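Local coordinates for alginate biosynthesis protein AlgJ (Pseudomonas putida, PDB 4O8V), which probably adds acetyl groups to mannuronate residues of alginate in the periplasm, as part of an inner-membrane complex with AlgI and AlgF, at residues A213-S218 against L254-S259; G53-L58 against Q142-G147; P9-V12 against W18-S21. All blocks are in the same frame, centred on the assembly; numbering follows the deposited sequence. Where two conformers were deposited one is given.

Interactions 1 and 2 both reach the parallel sheet of the SGNH hydrolase-like domain. Their centres lie about 16 Å apart and they do not touch. Interaction 1 is fully buried and sets a tyrosine against strand 212-215. Interaction 2 is partly buried and sets one leucine of a loop against strand 55-61, an outermost strand of that sheet. Neither has a hydrogen bond between its segments. Interaction 3 is different: a small antiparallel hairpin near the N-terminus, paired by backbone bonds and mostly buried. It lies across the chain's centre from the other two, its centre about 27 Å from that of interaction 1.

Interaction 1: A213-S218 against L254-S259; sequences ALVGTS and LKYLQS
The CA atoms of Val-215 and Tyr-256 are the nearest pair, 7.8 Å apart, so the strand end 213-215 meets the helix end 254-257 through side chains and no backbone bond joins them. Tyr-256 carries the contact. Its CG stands anti to the backbone N (chi1 179°), which sends the ring from the helix to the strand. The ring then runs along two strand residues whose side chains point the same way. Near its root, Val-215 CG2 approaches Tyr-256 CD2 at 4.1 Å. At its far end, Ala-213 CB lies 3.6 Å from Tyr-256 OH and 3.9 Å from Tyr-256 CZ. Both methyls come at the ring obliquely. With an alanine here, the space beside Ala-213 and Val-215 would probably be left open, and their methyls would lose the ring they pack on. Tyr-256 O accepts from Ser-259 N and from Ser-259 OG, the latter at 2.7 Å, in the carbonyl plane on a lone pair. Ser-218, the probable nucleophile, bonds through OG to His-122, but the tyrosine packing lies away from that site. The Tyr-256 ring also meets those of Tyr-242 and Phe-262. A helix thus packs on a strand of the parallel sheet, as in the alpha/beta fold of SGNH hydrolases. Strand 212-215 lies between strands 269-275 and 239-241, Leu-214 packs on helix 227-235, and Leu-257 on helix 31-51.

Interaction 2: G53-L58 against Q142-G147; sequences GSQLVL and QSLLNG
Apolar packing is the whole of this contact, and Leu-144 supplies one side of it. Its two methyls divide between two residues of strand 55-61. Leu-144 CD1 meets Val-57 CG2 at 3.7 Å. Leu-144 CD2 lies 4.1 Å from Gln-55 CG, and these two side chains cross at about a right angle. The leucine CG lies anti to its own carbonyl carbon; this chi1 (-60°) directs the fork to the strand, and chi2 shares its two methyls between Val-57 and Gln-55. Val-57 and Gln-55 are two residues apart, so both point to the same side of the sheet, toward the loop. Gln-55 takes part through its aliphatic CG. Val-57 is buried, while Gln-55 and Leu-144 are partly exposed.

No hydrogen bond crosses between the two segments. Polar ties run instead to the neighbours: Gln-55 and Val-57 pair by backbone with strand 269-275 and with Gln-268 just before it, and Asn-146 N bonds to Gln-268 OE1. Gly-53 has a positive phi (82°) and ends helix 31-51 in a Schellman motif, just before the strand. Ser-143 likewise ends helix 125-141 in a Schellman motif, directly before Leu-144. The result belongs to the three-layer alpha/beta/alpha fold of SGNH hydrolases: the chain leaving a helix packs on an outermost strand of the parallel sheet.

Interaction 3: P9-V12 against W18-S21; sequences PGVV and WLFS
Two backbone hydrogen bonds pair Val-12 with Phe-20. Val-12 N donates to Phe-20 O at 2.8 Å and the bond is nearly straight, 167° at the hydrogen. The return bond, Phe-20 N to Val-12 O, is also 2.8 Å. This is an antiparallel hydrogen-bonded pair. Val-11 and Ser-21 make the next, non-hydrogen-bonded pair. Two CA-H...O contacts flank the hydrogen bonds: Val-11 CA lies 3.3 Å from Phe-20 O, and Leu-19 CA lies 3.5 Å from Val-12 O. Each of these carbonyl oxygens thus receives both an N-H and a CA-H.

The side chains pack outward from this pairing. Val-11 chi1 (50°) brings its CG2 to 3.4 Å from Phe-20 O, and the same Val-11 CG2 reaches Leu-19 CB at 3.9 Å. The two side chains cross obliquely. Val-12 and Phe-20 share the other face. The Phe-20 ring then leads away from Val-12, leaving Val-12 O near its plane at the edge. That ring makes a cation-pi contact with Lys-64 and touches Ala-65 of helix 64-67. Lys-64 NZ also bonds to Leu-19 O. The probable catalytic residues are near but not touching: the side chain of Leu-19 is about 8 Å from that of Asp-120, and that of Ser-21 about 9 Å from that of His-122. The hairpin of strands 11-13 and 19-21 rests on helix 64-67, while Val-12 and Phe-20 both touch Phe-25 in a loop and Leu-19 pairs by backbone with Arg-118.

Interaction 1: A213-S218 against L254-S259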
ATOM      1  N   ALA A 213       7.807   7.745  -9.507  1.00 25.42           N
ATOM      2  CA  ALA A 213       6.416   8.080  -9.184  1.00 24.84           C
ATOM      3  C   ALA A 213       5.871   7.083  -8.167  1.00 25.04           C
ATOM      4  O   ALA A 213       6.201   5.902  -8.211  1.00 28.55           O
ATOM      5  CB  ALA A 213       5.521   8.093 -10.446  1.00 26.25           C
ATOM      6  N   LEU A 214       5.042   7.581  -7.256  1.00 26.21           N
ATOM      7  CA  LEU A 214       4.386   6.738  -6.254  1.00 24.43           C
ATOM      8  C   LEU A 214       2.900   6.696  -6.596  1.00 20.16           C
ATOM      9  O   LEU A 214       2.292   7.748  -6.814  1.00 26.13           O
ATOM     10  CB  LEU A 214       4.610   7.290  -4.832  1.00 20.70           C
ATOM     11  CG  LEU A 214       3.782   6.660  -3.706  1.00 20.01           C
ATOM     12  CD1 LEU A 214       4.103   5.180  -3.542  1.00 22.80           C
ATOM     13  CD2 LEU A 214       4.064   7.416  -2.391  1.00 20.73           C
ATOM     14  N   VAL A 215       2.349   5.480  -6.709  1.00 22.27           N
ATOM     15  CA  VAL A 215       0.922   5.283  -6.911  1.00 22.79           C
ATOM     16  C   VAL A 215       0.387   4.319  -5.861  1.00 23.95           C
ATOM     17  O   VAL A 215       1.051   3.345  -5.513  1.00 27.05           O
ATOM     18  CB  VAL A 215       0.622   4.732  -8.334  1.00 23.25           C
ATOM     19  CG1 VAL A 215      -0.900   4.664  -8.563  1.00 27.01           C
ATOM     20  CG2 VAL A 215       1.268   5.613  -9.352  1.00 24.42           C
ATOM     21  N   GLY A 216      -0.786   4.612  -5.327  1.00 25.73           N
ATOM     22  CA  GLY A 216      -1.367   3.743  -4.328  1.00 26.64           C
ATOM     23  C   GLY A 216      -2.616   4.297  -3.675  1.00 28.44           C
ATOM     24  O   GLY A 216      -3.378   5.077  -4.266  1.00 25.90           O
ATOM     25  N   THR A 217      -2.819   3.867  -2.435  1.00 24.56           N
ATOM     26  CA  THR A 217      -4.033   4.128  -1.683  1.00 22.83           C
ATOM     27  C   THR A 217      -3.764   5.160  -0.601  1.00 21.05           C
ATOM     28  O   THR A 217      -2.802   5.940  -0.680  1.00 22.64           O
ATOM     29  CB  THR A 217      -4.582   2.836  -1.001  1.00 28.99           C
ATOM     30  OG1 THR A 217      -3.662   2.431   0.022  1.00 25.78           O
ATOM     31  CG2 THR A 217      -4.731   1.703  -2.017  1.00 31.92           C
ATOM     32  N   SER A 218      -4.653   5.198   0.388  1.00 25.50           N
ATOM     33  CA  SER A 218      -4.446   6.052   1.557  1.00 23.53           C
ATOM     34  C   SER A 218      -3.163   5.702   2.310  1.00 22.30           C
ATOM     35  O   SER A 218      -2.631   6.555   3.036  1.00 22.84           O
ATOM     36  CB  SER A 218      -5.664   5.960   2.493  1.00 25.42           C
ATOM     37  OG  SER A 218      -5.944   4.619   2.849  1.00 27.16           O
ATOM     38  N   LEU A 254      -4.688   3.317 -12.950  1.00 24.19           N
ATOM     39  CA  LEU A 254      -5.225   3.515 -14.310  1.00 29.14           C
ATOM     40  C   LEU A 254      -5.314   5.010 -14.657  1.00 30.61           C
ATOM     41  O   LEU A 254      -5.026   5.422 -15.802  1.00 28.95           O
ATOM     42  CB  LEU A 254      -6.586   2.830 -14.453  1.00 29.55           C
ATOM     43  CG  LEU A 254      -6.595   1.343 -14.072  1.00 31.36           C
ATOM     44  CD1 LEU A 254      -8.015   0.774 -14.150  1.00 30.53           C
ATOM     45  CD2 LEU A 254      -5.651   0.562 -14.974  1.00 33.05           C
ATOM     46  N   LYS A 255      -5.693   5.823 -13.676  0.52 27.94           N
ATOM     47  CA  LYS A 255      -5.716   7.269 -13.861  0.52 29.89           C
ATOM     48  C   LYS A 255      -4.331   7.788 -14.221  0.52 30.28           C
ATOM     49  O   LYS A 255      -4.171   8.581 -15.153  0.52 30.91           O
ATOM     50  CB  LYS A 255      -6.233   7.965 -12.600  0.52 31.55           C
ATOM     51  CG  LYS A 255      -6.215   9.481 -12.661  0.52 33.22           C
ATOM     52  CD  LYS A 255      -7.062  10.059 -11.538  0.52 35.53           C
ATOM     53  CE  LYS A 255      -6.698  11.496 -11.237  0.52 36.96           C
ATOM     54  NZ  LYS A 255      -7.498  12.002 -10.083  0.52 38.93           N
ATOM     55  N   TYR A 256      -3.327   7.325 -13.485  1.00 27.49           N
ATOM     56  CA  TYR A 256      -1.944   7.725 -13.751  1.00 29.10           C
ATOM     57  C   TYR A 256      -1.497   7.392 -15.185  1.00 30.38           C
ATOM     58  O   TYR A 256      -0.880   8.221 -15.865  1.00 31.05           O
ATOM     59  CB  TYR A 256      -0.988   7.057 -12.748  1.00 29.38           C
ATOM     60  CG  TYR A 256       0.449   7.431 -13.021  1.00 29.42           C
ATOM     61  CD1 TYR A 256       0.873   8.741 -12.911  1.00 29.73           C
ATOM     62  CD2 TYR A 256       1.371   6.472 -13.405  1.00 28.97           C
ATOM     63  CE1 TYR A 256       2.186   9.085 -13.169  1.00 31.46           C
ATOM     64  CE2 TYR A 256       2.677   6.802 -13.675  1.00 28.61           C
ATOM     65  CZ  TYR A 256       3.082   8.095 -13.552  1.00 29.69           C
ATOM     66  OH  TYR A 256       4.397   8.406 -13.813  1.00 32.40           O
ATOM     67  N   LEU A 257      -1.809   6.188 -15.645  1.00 28.44           N
ATOM     68  CA  LEU A 257      -1.409   5.786 -16.996  1.00 30.63           C
ATOM     69  C   LEU A 257      -2.045   6.654 -18.072  1.00 31.90           C
ATOM     70  O   LEU A 257      -1.484   6.806 -19.147  1.00 34.50           O
ATOM     71  CB  LEU A 257      -1.777   4.325 -17.261  1.00 26.98           C
ATOM     72  CG  LEU A 257      -1.052   3.302 -16.375  1.00 31.34           C
ATOM     73  CD1 LEU A 257      -1.597   1.912 -16.640  1.00 31.90           C
ATOM     74  CD2 LEU A 257       0.445   3.352 -16.646  1.00 30.82           C
ATOM     75  N   GLN A 258      -3.220   7.210 -17.788  1.00 31.41           N
ATOM     76  CA  GLN A 258      -3.903   8.073 -18.759  1.00 36.42           C
ATOM     77  C   GLN A 258      -3.501   9.542 -18.626  1.00 36.62           C
ATOM     78  O   GLN A 258      -3.954  10.385 -19.407  1.00 39.25           O
ATOM     79  CB  GLN A 258      -5.422   7.935 -18.605  1.00 38.25           C
ATOM     80  CG  GLN A 258      -5.946   6.540 -18.902  1.00 38.58           C
ATOM     81  CD  GLN A 258      -7.468   6.500 -19.032  1.00 49.43           C
ATOM     82  OE1 GLN A 258      -8.186   7.258 -18.371  1.00 51.95           O
ATOM     83  NE2 GLN A 258      -7.963   5.609 -19.885  1.00 52.51           N
ATOM     84  N   SER A 259      -2.650   9.847 -17.645  1.00 33.24           N
ATOM     85  CA  SER A 259      -2.329  11.237 -17.324  1.00 34.05           C
ATOM     86  C   SER A 259      -1.269  11.855 -18.241  1.00 38.54           C
ATOM     87  O   SER A 259      -0.393  11.165 -18.776  1.00 35.86           O
ATOM     88  CB  SER A 259      -1.848  11.356 -15.874  1.00 35.61           C
ATOM     89  OG  SER A 259      -0.520  10.864 -15.741  1.00 34.37           O
TER

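Interaction 2: G53-L58 against Q142-G147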
ATOM      1  N   GLY A  53       9.226   2.819 -20.843  1.00 34.79           N
ATOM      2  CA  GLY A  53      10.528   2.882 -20.206  1.00 39.62           C
ATOM      3  C   GLY A  53      10.506   3.044 -18.698  1.00 36.19           C
ATOM      4  O   GLY A  53      11.506   3.479 -18.125  1.00 36.67           O
ATOM      5  N   SER A  54       9.375   2.716 -18.061  1.00 32.42           N
ATOM      6  CA  SER A  54       9.242   2.756 -16.600  1.00 32.67           C
ATOM      7  C   SER A  54       9.285   1.361 -15.975  1.00 31.62           C
ATOM      8  O   SER A  54       8.575   0.456 -16.420  1.00 32.93           O
ATOM      9  CB  SER A  54       7.923   3.424 -16.178  1.00 31.92           C
ATOM     10  OG  SER A  54       7.867   4.770 -16.584  1.00 35.21           O
ATOM     11  N   GLN A  55      10.111   1.204 -14.944  0.61 29.85           N
ATOM     12  CA  GLN A  55      10.189  -0.045 -14.193  0.61 30.42           C
ATOM     13  C   GLN A  55       9.193  -0.042 -13.044  0.61 28.31           C
ATOM     14  O   GLN A  55       9.166   0.880 -12.221  0.61 27.20           O
ATOM     15  CB  GLN A  55      11.600  -0.277 -13.641  0.61 32.67           C
ATOM     16  CG  GLN A  55      12.651  -0.555 -14.701  0.61 37.59           C
ATOM     17  CD  GLN A  55      12.479  -1.915 -15.360  0.61 41.79           C
ATOM     18  OE1 GLN A  55      11.789  -2.794 -14.836  0.61 39.58           O
ATOM     19  NE2 GLN A  55      13.111  -2.097 -16.513  0.61 49.55           N
ATOM     20  N   LEU A  56       8.378  -1.087 -12.987  1.00 27.14           N
ATOM     21  CA  LEU A  56       7.395  -1.227 -11.918  1.00 26.27           C
ATOM     22  C   LEU A  56       7.985  -1.928 -10.716  1.00 25.69           C
ATOM     23  O   LEU A  56       8.590  -2.991 -10.853  1.00 28.74           O
ATOM     24  CB  LEU A  56       6.189  -2.012 -12.400  1.00 27.08           C
ATOM     25  CG  LEU A  56       5.157  -2.352 -11.311  1.00 26.83           C
ATOM     26  CD1 LEU A  56       4.593  -1.088 -10.622  1.00 26.96           C
ATOM     27  CD2 LEU A  56       4.047  -3.218 -11.902  1.00 27.33           C
ATOM     28  N   VAL A  57       7.805  -1.326  -9.551  1.00 26.38           N
ATOM     29  CA  VAL A  57       8.112  -1.994  -8.297  1.00 24.21           C
ATOM     30  C   VAL A  57       6.803  -2.062  -7.504  1.00 25.92           C
ATOM     31  O   VAL A  57       6.288  -1.045  -6.994  1.00 25.20           O
ATOM     32  CB  VAL A  57       9.197  -1.268  -7.487  1.00 27.57           C
ATOM     33  CG1 VAL A  57       9.464  -2.025  -6.168  1.00 29.04           C
ATOM     34  CG2 VAL A  57      10.471  -1.108  -8.279  1.00 27.24           C
ATOM     35  N   LEU A  58       6.234  -3.260  -7.450  1.00 23.59           N
ATOM     36  CA  LEU A  58       4.965  -3.479  -6.773  1.00 21.42           C
ATOM     37  C   LEU A  58       5.242  -3.622  -5.291  1.00 24.28           C
ATOM     38  O   LEU A  58       6.131  -4.379  -4.916  1.00 25.44           O
ATOM     39  CB  LEU A  58       4.265  -4.727  -7.323  1.00 22.66           C
ATOM     40  CG  LEU A  58       2.899  -5.083  -6.732  1.00 25.54           C
ATOM     41  CD1 LEU A  58       1.866  -3.972  -7.019  1.00 24.44           C
ATOM     42  CD2 LEU A  58       2.423  -6.423  -7.307  1.00 26.88           C
ATOM     43  N   GLN A 142      18.751  -4.005  -7.821  1.00 36.66           N
ATOM     44  CA  GLN A 142      18.438  -4.202  -9.250  1.00 39.10           C
ATOM     45  C   GLN A 142      18.919  -3.069 -10.157  1.00 38.51           C
ATOM     46  O   GLN A 142      18.678  -3.100 -11.366  1.00 38.83           O
ATOM     47  CB  GLN A 142      16.927  -4.357  -9.448  1.00 36.41           C
ATOM     48  CG  GLN A 142      16.308  -5.460  -8.623  1.00 38.26           C
ATOM     49  CD  GLN A 142      16.852  -6.806  -9.003  1.00 49.28           C
ATOM     50  OE1 GLN A 142      17.228  -7.031 -10.158  1.00 49.81           O
ATOM     51  NE2 GLN A 142      16.921  -7.711  -8.034  1.00 55.55           N
ATOM     52  N   SER A 143      19.571  -2.070  -9.573  1.00 37.11           N
ATOM     53  CA  SER A 143      20.076  -0.919 -10.322  1.00 36.90           C
ATOM     54  C   SER A 143      18.998  -0.236 -11.161  1.00 35.93           C
ATOM     55  O   SER A 143      19.232   0.073 -12.328  1.00 35.81           O
ATOM     56  CB  SER A 143      21.241  -1.347 -11.238  1.00 42.14           C
ATOM     57  OG  SER A 143      22.222  -2.091 -10.531  1.00 47.78           O
ATOM     58  N   LEU A 144      17.827   0.009 -10.576  1.00 34.81           N
ATOM     59  CA  LEU A 144      16.696   0.540 -11.341  1.00 34.96           C
ATOM     60  C   LEU A 144      16.790   2.045 -11.524  1.00 34.54           C
ATOM     61  O   LEU A 144      16.199   2.607 -12.449  1.00 39.14           O
ATOM     62  CB  LEU A 144      15.373   0.182 -10.658  1.00 32.33           C
ATOM     63  CG  LEU A 144      15.129  -1.315 -10.499  1.00 35.86           C
ATOM     64  CD1 LEU A 144      13.754  -1.536  -9.887  1.00 33.60           C
ATOM     65  CD2 LEU A 144      15.248  -2.012 -11.842  1.00 37.94           C
ATOM     66  N   LEU A 145      17.542   2.697 -10.643  1.00 31.63           N
ATOM     67  CA  LEU A 145      17.696   4.144 -10.695  1.00 34.78           C
ATOM     68  C   LEU A 145      19.100   4.542 -11.093  1.00 40.46           C
ATOM     69  O   LEU A 145      20.075   4.020 -10.569  1.00 45.87           O
ATOM     70  CB  LEU A 145      17.370   4.790  -9.340  1.00 34.99           C
ATOM     71  CG  LEU A 145      15.918   5.088  -8.979  1.00 35.02           C
ATOM     72  CD1 LEU A 145      15.846   5.723  -7.617  1.00 34.55           C
ATOM     73  CD2 LEU A 145      15.292   6.011 -10.016  1.00 34.12           C
ATOM     74  N   ASN A 146      19.196   5.485 -12.012  1.00 43.14           N
ATOM     75  CA  ASN A 146      20.460   6.170 -12.235  1.00 49.73           C
ATOM     76  C   ASN A 146      20.219   7.659 -12.026  1.00 55.20           C
ATOM     77  O   ASN A 146      19.081   8.088 -11.828  1.00 63.61           O
ATOM     78  CB  ASN A 146      21.042   5.853 -13.621  1.00 55.13           C
ATOM     79  CG  ASN A 146      20.160   6.328 -14.780  1.00 63.78           C
ATOM     80  OD1 ASN A 146      19.373   7.267 -14.653  1.00 66.66           O
ATOM     81  ND2 ASN A 146      20.315   5.681 -15.933  1.00 69.05           N
ATOM     82  N   GLY A 147      21.273   8.451 -12.056  1.00 57.03           N
ATOM     83  CA  GLY A 147      21.110   9.864 -11.789  1.00 54.24           C
ATOM     84  C   GLY A 147      21.760  10.191 -10.469  1.00 46.39           C
ATOM     85  O   GLY A 147      22.005   9.302  -9.659  1.00 45.57           O
TER

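Interaction 3: P9-V12 against W18-S21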
ATOM      1  N   PRO A   9     -18.613  -2.450   4.316  1.00 83.99           N
ATOM      2  CA  PRO A   9     -17.324  -2.113   4.932  1.00 81.11           C
ATOM      3  C   PRO A   9     -17.451  -1.995   6.451  1.00 77.01           C
ATOM      4  O   PRO A   9     -18.194  -1.138   6.938  1.00 83.76           O
ATOM      5  CB  PRO A   9     -16.968  -0.766   4.291  1.00 81.70           C
ATOM      6  CG  PRO A   9     -17.704  -0.764   2.997  1.00 83.94           C
ATOM      7  CD  PRO A   9     -18.993  -1.486   3.271  1.00 86.58           C
ATOM      8  N   GLY A  10     -16.733  -2.848   7.182  1.00 61.87           N
ATOM      9  CA  GLY A  10     -16.902  -2.959   8.616  1.00 48.30           C
ATOM     10  C   GLY A  10     -15.632  -3.160   9.430  1.00 36.50           C
ATOM     11  O   GLY A  10     -14.502  -3.080   8.918  1.00 35.67           O
ATOM     12  N   VAL A  11     -15.825  -3.423  10.716  1.00 35.79           N
ATOM     13  CA  VAL A  11     -14.709  -3.540  11.648  1.00 34.29           C
ATOM     14  C   VAL A  11     -14.833  -4.830  12.468  1.00 35.64           C
ATOM     15  O   VAL A  11     -15.943  -5.302  12.733  1.00 41.32           O
ATOM     16  CB  VAL A  11     -14.630  -2.275  12.563  1.00 28.76           C
ATOM     17  CG1 VAL A  11     -15.970  -1.976  13.181  1.00 36.17           C
ATOM     18  CG2 VAL A  11     -13.560  -2.437  13.647  1.00 28.17           C
ATOM     19  N   VAL A  12     -13.695  -5.423  12.819  1.00 29.88           N
ATOM     20  CA  VAL A  12     -13.629  -6.614  13.662  1.00 29.82           C
ATOM     21  C   VAL A  12     -12.887  -6.268  14.945  1.00 31.63           C
ATOM     22  O   VAL A  12     -11.853  -5.589  14.916  1.00 33.37           O
ATOM     23  CB  VAL A  12     -12.927  -7.791  12.936  1.00 35.65           C
ATOM     24  CG1 VAL A  12     -12.874  -9.031  13.819  1.00 37.53           C
ATOM     25  CG2 VAL A  12     -13.640  -8.106  11.620  1.00 35.86           C
ATOM     26  N   TRP A  18      -7.664  -3.546  20.161  1.00 25.62           N
ATOM     27  CA  TRP A  18      -7.246  -3.491  18.745  1.00 24.55           C
ATOM     28  C   TRP A  18      -8.491  -3.629  17.846  1.00 23.51           C
ATOM     29  O   TRP A  18      -9.426  -4.350  18.197  1.00 26.93           O
ATOM     30  CB  TRP A  18      -6.249  -4.618  18.436  1.00 26.16           C
ATOM     31  CG  TRP A  18      -4.825  -4.280  18.798  1.00 27.22           C
ATOM     32  CD1 TRP A  18      -4.277  -4.171  20.056  1.00 26.15           C
ATOM     33  CD2 TRP A  18      -3.780  -3.993  17.880  1.00 27.72           C
ATOM     34  NE1 TRP A  18      -2.947  -3.801  19.959  1.00 28.04           N
ATOM     35  CE2 TRP A  18      -2.620  -3.711  18.631  1.00 27.79           C
ATOM     36  CE3 TRP A  18      -3.708  -3.953  16.479  1.00 30.19           C
ATOM     37  CZ2 TRP A  18      -1.400  -3.370  18.025  1.00 33.68           C
ATOM     38  CZ3 TRP A  18      -2.495  -3.625  15.885  1.00 28.68           C
ATOM     39  CH2 TRP A  18      -1.363  -3.340  16.655  1.00 30.78           C
ATOM     40  N   LEU A  19      -8.479  -2.964  16.694  1.00 25.30           N
ATOM     41  CA  LEU A  19      -9.557  -3.046  15.704  1.00 24.43           C
ATOM     42  C   LEU A  19      -8.974  -3.497  14.382  1.00 27.56           C
ATOM     43  O   LEU A  19      -7.871  -3.116  14.062  1.00 25.01           O
ATOM     44  CB  LEU A  19     -10.218  -1.690  15.508  1.00 24.44           C
ATOM     45  CG  LEU A  19     -10.766  -1.032  16.764  1.00 26.24           C
ATOM     46  CD1 LEU A  19     -11.307   0.362  16.396  1.00 25.99           C
ATOM     47  CD2 LEU A  19     -11.861  -1.904  17.342  1.00 28.52           C
ATOM     48  N   PHE A  20      -9.726  -4.257  13.599  1.00 24.75           N
ATOM     49  CA  PHE A  20      -9.264  -4.641  12.261  1.00 27.56           C
ATOM     50  C   PHE A  20     -10.339  -4.322  11.230  1.00 29.09           C
ATOM     51  O   PHE A  20     -11.526  -4.246  11.567  1.00 29.74           O
ATOM     52  CB  PHE A  20      -8.923  -6.131  12.203  1.00 27.39           C
ATOM     53  CG  PHE A  20      -7.794  -6.553  13.119  1.00 26.84           C
ATOM     54  CD1 PHE A  20      -6.484  -6.533  12.683  1.00 25.37           C
ATOM     55  CD2 PHE A  20      -8.052  -7.003  14.406  1.00 30.19           C
ATOM     56  CE1 PHE A  20      -5.433  -6.949  13.532  1.00 26.25           C
ATOM     57  CE2 PHE A  20      -7.007  -7.410  15.262  1.00 30.08           C
ATOM     58  CZ  PHE A  20      -5.700  -7.381  14.817  1.00 31.42           C
ATOM     59  N   SER A  21      -9.921  -4.118   9.979  1.00 27.42           N
ATOM     60  CA  SER A  21     -10.860  -4.026   8.858  1.00 27.81           C
ATOM     61  C   SER A  21     -11.439  -5.392   8.547  1.00 26.57           C
ATOM     62  O   SER A  21     -10.683  -6.357   8.405  1.00 30.12           O
ATOM     63  CB  SER A  21     -10.163  -3.502   7.599  1.00 26.44           C
ATOM     64  OG  SER A  21     -11.032  -3.660   6.489  1.00 29.32           O
TER